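Local coordinates for protein haloacid dehalogenase/epoxide hydrolase family (Corynebacterium glutamicum ATCC 13032, PDB 2PR7) that is of uncharacterised function but, as a member of the haloacid dehalogenase superfamily, is probably a hydrolase, and holds a calcium ion in the crystal, at residues N25-A30 and N58-K63; Q20-N25 and R122-I127. One frame throughout, in Å; residues are numbered along the deposited sequence.

Contact 1: residues N25-A30 and N58-K63; sequences NLLAAA and NGVVDK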
loop_
_atom_site.group_PDB
_atom_site.type_symbol
_atom_site.label_atom_id
_atom_site.label_comp_id
_atom_site.label_asym_id
_atom_site.label_seq_id
_atom_site.Cartn_x
_atom_site.Cartn_y
_atom_site.Cartn_z
ATOM N N ASN A 25 -5.399 -10.737 6.215
ATOM C CA ASN A 25 -6.393 -11.458 5.481
ATOM C C ASN A 25 -6.738 -10.714 4.173
ATOM O O ASN A 25 -6.905 -11.353 3.129
ATOM C CB ASN A 25 -7.640 -11.672 6.380
ATOM C CG ASN A 25 -8.697 -12.447 5.708
ATOM O OD1 ASN A 25 -8.480 -13.600 5.325
ATOM N ND2 ASN A 25 -9.870 -11.837 5.536
ATOM N N LEU A 26 -6.849 -9.423 4.241
ATOM C CA LEU A 26 -7.143 -8.639 3.063
ATOM C C LEU A 26 -6.000 -8.762 2.020
ATOM O O LEU A 26 -6.250 -9.038 0.856
ATOM C CB LEU A 26 -7.353 -7.182 3.458
ATOM C CG LEU A 26 -7.703 -6.176 2.387
ATOM C CD1 LEU A 26 -9.006 -6.595 1.691
ATOM C CD2 LEU A 26 -7.803 -4.799 3.048
ATOM N N LEU A 27 -4.756 -8.616 2.454
ATOM C CA LEU A 27 -3.605 -8.720 1.559
ATOM C C LEU A 27 -3.515 -10.110 0.989
ATOM O O LEU A 27 -3.115 -10.258 -0.187
ATOM C CB LEU A 27 -2.305 -8.319 2.255
ATOM C CG LEU A 27 -2.161 -6.825 2.644
ATOM C CD1 LEU A 27 -1.008 -6.670 3.628
ATOM C CD2 LEU A 27 -1.969 -5.972 1.390
ATOM N N ALA A 28 -3.807 -11.135 1.770
ATOM C CA ALA A 28 -3.792 -12.491 1.242
ATOM C C ALA A 28 -4.845 -12.673 0.165
ATOM O O ALA A 28 -4.586 -13.320 -0.878
ATOM C CB ALA A 28 -4.041 -13.470 2.291
ATOM N N ALA A 29 -6.030 -12.146 0.397
ATOM C CA ALA A 29 -7.077 -12.197 -0.652
ATOM C C ALA A 29 -6.682 -11.445 -1.908
ATOM O O ALA A 29 -6.949 -11.905 -2.999
ATOM C CB ALA A 29 -8.449 -11.702 -0.104
ATOM N N ALA A 30 -6.038 -10.316 -1.743
ATOM C CA ALA A 30 -5.617 -9.505 -2.878
ATOM C C ALA A 30 -4.602 -10.288 -3.685
ATOM O O ALA A 30 -4.725 -10.452 -4.905
ATOM C CB ALA A 30 -5.027 -8.247 -2.401
ATOM N N ASN A 58 8.816 -12.376 4.034
ATOM C CA ASN A 58 7.845 -13.419 4.353
ATOM C C ASN A 58 6.669 -13.553 3.369
ATOM O O ASN A 58 5.770 -14.369 3.588
ATOM C CB ASN A 58 7.322 -13.208 5.773
ATOM C CG ASN A 58 8.403 -13.421 6.841
ATOM O OD1 ASN A 58 9.513 -13.887 6.550
ATOM N ND2 ASN A 58 8.073 -13.092 8.086
ATOM N N GLY A 59 6.656 -12.762 2.299
ATOM C CA GLY A 59 5.626 -12.892 1.262
ATOM C C GLY A 59 4.260 -12.238 1.519
ATOM O O GLY A 59 3.317 -12.461 0.754
ATOM N N VAL A 60 4.140 -11.428 2.573
ATOM C CA VAL A 60 2.887 -10.754 2.898
ATOM C C VAL A 60 2.568 -9.728 1.812
ATOM O O VAL A 60 1.418 -9.576 1.383
ATOM C CB VAL A 60 2.953 -10.134 4.294
ATOM C CG1 VAL A 60 1.724 -9.327 4.602
ATOM C CG2 VAL A 60 3.181 -11.229 5.349
ATOM N N VAL A 61 3.608 -9.020 1.367
ATOM C CA VAL A 61 3.510 -8.154 0.213
ATOM C C VAL A 61 4.597 -8.547 -0.782
ATOM O O VAL A 61 5.601 -9.209 -0.418
ATOM C CB VAL A 61 3.607 -6.654 0.638
ATOM C CG1 VAL A 61 2.497 -6.354 1.637
ATOM C CG2 VAL A 61 4.951 -6.346 1.274
ATOM N N ASP A 62 4.427 -8.072 -2.016
ATOM C CA ASP A 62 5.389 -8.318 -3.092
ATOM C C ASP A 62 6.669 -7.517 -2.902
ATOM O O ASP A 62 7.771 -8.040 -3.137
ATOM C CB ASP A 62 4.807 -7.993 -4.460
ATOM C CG ASP A 62 3.724 -8.957 -4.852
ATOM O OD1 ASP A 62 3.958 -10.186 -4.788
ATOM O OD2 ASP A 62 2.637 -8.495 -5.216
ATOM N N LYS A 63 6.529 -6.251 -2.477
ATOM C CA LYS A 63 7.682 -5.391 -2.362
ATOM C C LYS A 63 7.526 -4.373 -1.234
ATOM O O LYS A 63 6.440 -3.900 -0.991
ATOM C CB LYS A 63 7.861 -4.630 -3.650
ATOM C CG LYS A 63 8.016 -5.461 -4.915
ATOM C CD LYS A 63 9.395 -6.027 -5.057
ATOM C CE LYS A 63 9.553 -6.672 -6.426
ATOM N NZ LYS A 63 8.344 -7.466 -6.786
#
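Leu-27 on helix 17-32 reaches Val-60 and Val-61 in the turn that leads from helix 50-57 into strand 63-66, an edge strand of the parallel sheet in this Rossmann-like haloacid dehalogenase fold. The meeting is wholly apolar, and no hydrogen bond joins the two segments. A single methyl of Leu-27, CD1, touches both valines: it lies 3.9 Å from Val-60 CG1 and 4.0 Å from Val-61 CG1. The leucine fork is brought there with CG anti to the carbonyl carbon (chi1 -68°), while Val-60 turns CG1 toward it by setting that methyl anti to its own backbone N (chi1 175°). Thr-37 and Ile-39 of strand 36-41 pack against Val-61, and Thr-37 also touches Leu-27, so the contact sits on the sheet.

Polar interactions shape the backbone around this apolar patch. Gly-59, at positive phi, ends helix 50-57 in a Schellman motif, and its carbonyl O accepts a hydrogen bond from Lys-31 NZ, a second tie between the turn and helix 17-32. Beyond the valines, Asp-62 OD2 is hydrogen-bonded to Thr-37 N. On the helix side, Ala-30 N donates to Leu-26 O at 2.9 Å, spanning the turn that carries Leu-27.

Contact 2: residues Q20-N25 and R122-I127; sequences QRRWRN and RAVVEI. With EDO (1,2-ethanediol), chain D.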
loop_
_atom_site.group_PDB
_atom_site.type_symbol
_atom_site.label_atom_id
_atom_site.label_comp_id
_atom_site.label_asym_id
_atom_site.label_seq_id
_atom_site.Cartn_x
_atom_site.Cartn_y
_atom_site.Cartn_z
ATOM N N GLN A 20 -4.227 -5.626 12.356
ATOM C CA GLN A 20 -3.175 -6.293 11.597
ATOM C C GLN A 20 -3.662 -7.627 11.068
ATOM O O GLN A 20 -3.352 -8.012 9.941
ATOM C CB GLN A 20 -1.948 -6.467 12.432
ATOM C CG GLN A 20 -1.301 -5.115 12.816
ATOM C CD GLN A 20 0.115 -5.241 13.309
ATOM O OE1 GLN A 20 0.926 -6.013 12.780
ATOM N NE2 GLN A 20 0.451 -4.417 14.303
ATOM N N ARG A 21 -4.432 -8.367 11.871
ATOM C CA ARG A 21 -5.044 -9.636 11.380
ATOM C C ARG A 21 -5.939 -9.354 10.179
ATOM O O ARG A 21 -5.950 -10.116 9.189
ATOM C CB ARG A 21 -5.811 -10.381 12.482
ATOM C CG ARG A 21 -4.954 -11.063 13.560
ATOM C CD ARG A 21 -5.774 -11.945 14.509
ATOM N NE ARG A 21 -6.811 -11.197 15.259
ATOM C CZ ARG A 21 -6.637 -10.679 16.471
ATOM N NH1 ARG A 21 -5.461 -10.738 17.086
ATOM N NH2 ARG A 21 -7.630 -10.048 17.083
ATOM N N ARG A 22 -6.773 -8.328 10.278
ATOM C CA ARG A 22 -7.658 -7.924 9.182
ATOM C C ARG A 22 -6.884 -7.544 7.905
ATOM O O ARG A 22 -7.194 -7.987 6.817
ATOM C CB ARG A 22 -8.684 -6.847 9.613
ATOM C CG ARG A 22 -9.662 -7.311 10.624
ATOM C CD ARG A 22 -10.580 -6.174 10.996
ATOM N NE ARG A 22 -11.579 -5.888 9.961
ATOM C CZ ARG A 22 -12.506 -4.944 10.095
ATOM N NH1 ARG A 22 -12.515 -4.221 11.201
ATOM N NH2 ARG A 22 -13.398 -4.706 9.132
ATOM N N TRP A 23 -5.789 -6.853 8.067
ATOM C CA TRP A 23 -4.955 -6.473 6.933
ATOM C C TRP A 23 -4.291 -7.688 6.326
ATOM O O TRP A 23 -4.222 -7.789 5.118
ATOM C CB TRP A 23 -3.882 -5.528 7.422
ATOM C CG TRP A 23 -4.242 -4.103 7.138
ATOM C CD1 TRP A 23 -4.525 -3.132 8.038
ATOM C CD2 TRP A 23 -4.415 -3.511 5.823
ATOM N NE1 TRP A 23 -4.821 -1.952 7.369
ATOM C CE2 TRP A 23 -4.747 -2.152 6.016
ATOM C CE3 TRP A 23 -4.253 -3.997 4.521
ATOM C CZ2 TRP A 23 -4.943 -1.252 4.948
ATOM C CZ3 TRP A 23 -4.439 -3.116 3.457
ATOM C CH2 TRP A 23 -4.822 -1.747 3.671
ATOM N N ARG A 24 -3.859 -8.640 7.151
ATOM C CA ARG A 24 -3.201 -9.825 6.626
ATOM C C ARG A 24 -4.149 -10.656 5.788
ATOM O O ARG A 24 -3.812 -11.146 4.726
ATOM C CB ARG A 24 -2.576 -10.650 7.735
ATOM C CG ARG A 24 -1.277 -10.029 8.213
ATOM C CD ARG A 24 -0.641 -10.829 9.281
ATOM N NE ARG A 24 0.592 -10.170 9.734
ATOM C CZ ARG A 24 1.825 -10.640 9.545
ATOM N NH1 ARG A 24 2.035 -11.816 8.948
ATOM N NH2 ARG A 24 2.854 -9.936 9.997
ATOM N N ASN A 25 -5.399 -10.737 6.215
ATOM C CA ASN A 25 -6.393 -11.458 5.481
ATOM C C ASN A 25 -6.738 -10.714 4.173
ATOM O O ASN A 25 -6.905 -11.353 3.129
ATOM C CB ASN A 25 -7.640 -11.672 6.380
ATOM C CG ASN A 25 -8.697 -12.447 5.708
ATOM O OD1 ASN A 25 -8.480 -13.600 5.325
ATOM N ND2 ASN A 25 -9.870 -11.837 5.536
ATOM N N ARG A 122 -13.896 1.878 7.306
ATOM C CA ARG A 122 -14.268 2.723 6.181
ATOM C C ARG A 122 -13.430 2.358 4.968
ATOM O O ARG A 122 -13.943 2.119 3.895
ATOM C CB ARG A 122 -14.066 4.199 6.520
ATOM C CG ARG A 122 -14.659 5.106 5.509
ATOM C CD ARG A 122 -14.656 6.553 5.933
ATOM N NE ARG A 122 -15.300 7.334 4.885
ATOM C CZ ARG A 122 -14.709 7.661 3.749
ATOM N NH1 ARG A 122 -13.442 7.327 3.517
ATOM N NH2 ARG A 122 -15.373 8.343 2.836
ATOM N N ALA A 123 -12.130 2.290 5.146
ATOM C CA ALA A 123 -11.228 2.032 4.041
ATOM C C ALA A 123 -11.422 0.654 3.392
ATOM O O ALA A 123 -11.260 0.502 2.190
ATOM C CB ALA A 123 -9.746 2.250 4.482
ATOM N N VAL A 124 -11.711 -0.375 4.183
ATOM C CA VAL A 124 -11.865 -1.710 3.640
ATOM C C VAL A 124 -12.987 -1.794 2.589
ATOM O O VAL A 124 -12.876 -2.531 1.593
ATOM C CB VAL A 124 -11.997 -2.806 4.733
ATOM C CG1 VAL A 124 -13.338 -2.714 5.462
ATOM C CG2 VAL A 124 -11.802 -4.186 4.108
ATOM N N VAL A 125 -14.061 -1.073 2.809
ATOM C CA VAL A 125 -15.174 -1.058 1.846
ATOM C C VAL A 125 -14.676 -0.639 0.463
ATOM O O VAL A 125 -15.010 -1.256 -0.553
ATOM C CB VAL A 125 -16.281 -0.079 2.314
ATOM C CG1 VAL A 125 -17.353 0.102 1.249
ATOM C CG2 VAL A 125 -16.914 -0.593 3.544
ATOM N N GLU A 126 -13.894 0.450 0.426
ATOM C CA GLU A 126 -13.310 0.965 -0.787
ATOM C C GLU A 126 -12.361 -0.035 -1.407
ATOM O O GLU A 126 -12.364 -0.249 -2.605
ATOM C CB GLU A 126 -12.594 2.286 -0.518
ATOM C CG GLU A 126 -13.521 3.311 0.135
ATOM C CD GLU A 126 -12.876 4.654 0.269
ATOM O OE1 GLU A 126 -12.134 5.048 -0.656
ATOM O OE2 GLU A 126 -13.100 5.300 1.313
ATOM N N ILE A 127 -11.485 -0.630 -0.597
ATOM C CA ILE A 127 -10.476 -1.490 -1.153
ATOM C C ILE A 127 -11.135 -2.694 -1.788
ATOM O O ILE A 127 -10.815 -3.104 -2.878
ATOM C CB ILE A 127 -9.423 -1.885 -0.059
ATOM C CG1 ILE A 127 -8.665 -0.645 0.420
ATOM C CG2 ILE A 127 -8.476 -2.954 -0.607
ATOM C CD1 ILE A 127 -7.934 -0.846 1.784
HETATM C C1 EDO D . 1.269 -6.555 9.090
HETATM O O1 EDO D . 1.031 -7.277 10.302
HETATM C C2 EDO D . -0.098 -6.365 8.483
HETATM O O2 EDO D . -0.723 -5.275 9.177
#
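Trp-23 and Ile-127 make the closest approach between these two helical segments, with CH2 on the six-membered ring 3.7 Å from the CD1 methyl. The two side chains cross at about a right angle, and the methyl comes to the indole obliquely. Ile-127 holds CG1 anti to its carbonyl carbon (chi1 -64°) and continues nearly extended to CD1, which carries the methyl out to the ring. A looser touch flanks this one: Arg-22 NH2 lies 4.2 Å from Val-124 CG1, again with the side chains crossing steeply.

Next outward are the groups that fix these side chains. The indole NE1 is hydrogen-bonded to Tyr-117 OH, and Phe-120 meets the ring edge-to-face. Arg-22 forms salt bridges through NE with the C-terminal carboxylate of Phe-137 and through NH1 with Asp-121; these two bridges hold the guanidinium, and its NH2 comes only loosely and obliquely to the valine methyl. The contact thus joins the first helix of the haloacid dehalogenase fold, 17-32, to the last, 120-131, which follows edge strand 113-116; Ala-123 packs on Val-115 of that strand.

Farther round helix 17-32, away from Ile-127, a 1,2-ethanediol, probably from the crystallisation liquor, is gripped by three groups. Its O1 donates to Gln-20 OE1 at 2.8 Å and accepts from Arg-24 NE at 3.0 Å, near the guanidinium plane, with an N-H...O angle of 146°. Leu-13 O is a further partner of the diol, whose O2 lies 3.6 Å from Trp-23 CB.

Helix 17-32 serves both contacts, which share Asn-25 and lie with centres about 12 Å apart. Contact 1 joins it to the turn before edge strand 63-66, and contact 2 to the helix that follows the edge strand at the other end of the sheet, 113-116. Both are buried and apolar at heart. Contact 1 is made by aliphatic methyls alone, whereas contact 2 adds an aromatic ring and an arginine whose charge is met by the chain terminus and Asp-121. Leu-26, next to Leu-27 in the chain but turned to helix 120-131, puts CD2 4.1 Å from Ile-127 CG2 and so adds to the packing of contact 2; toward the surface, Arg-24 NH1 lies 3.8 Å from Val-60 CG2.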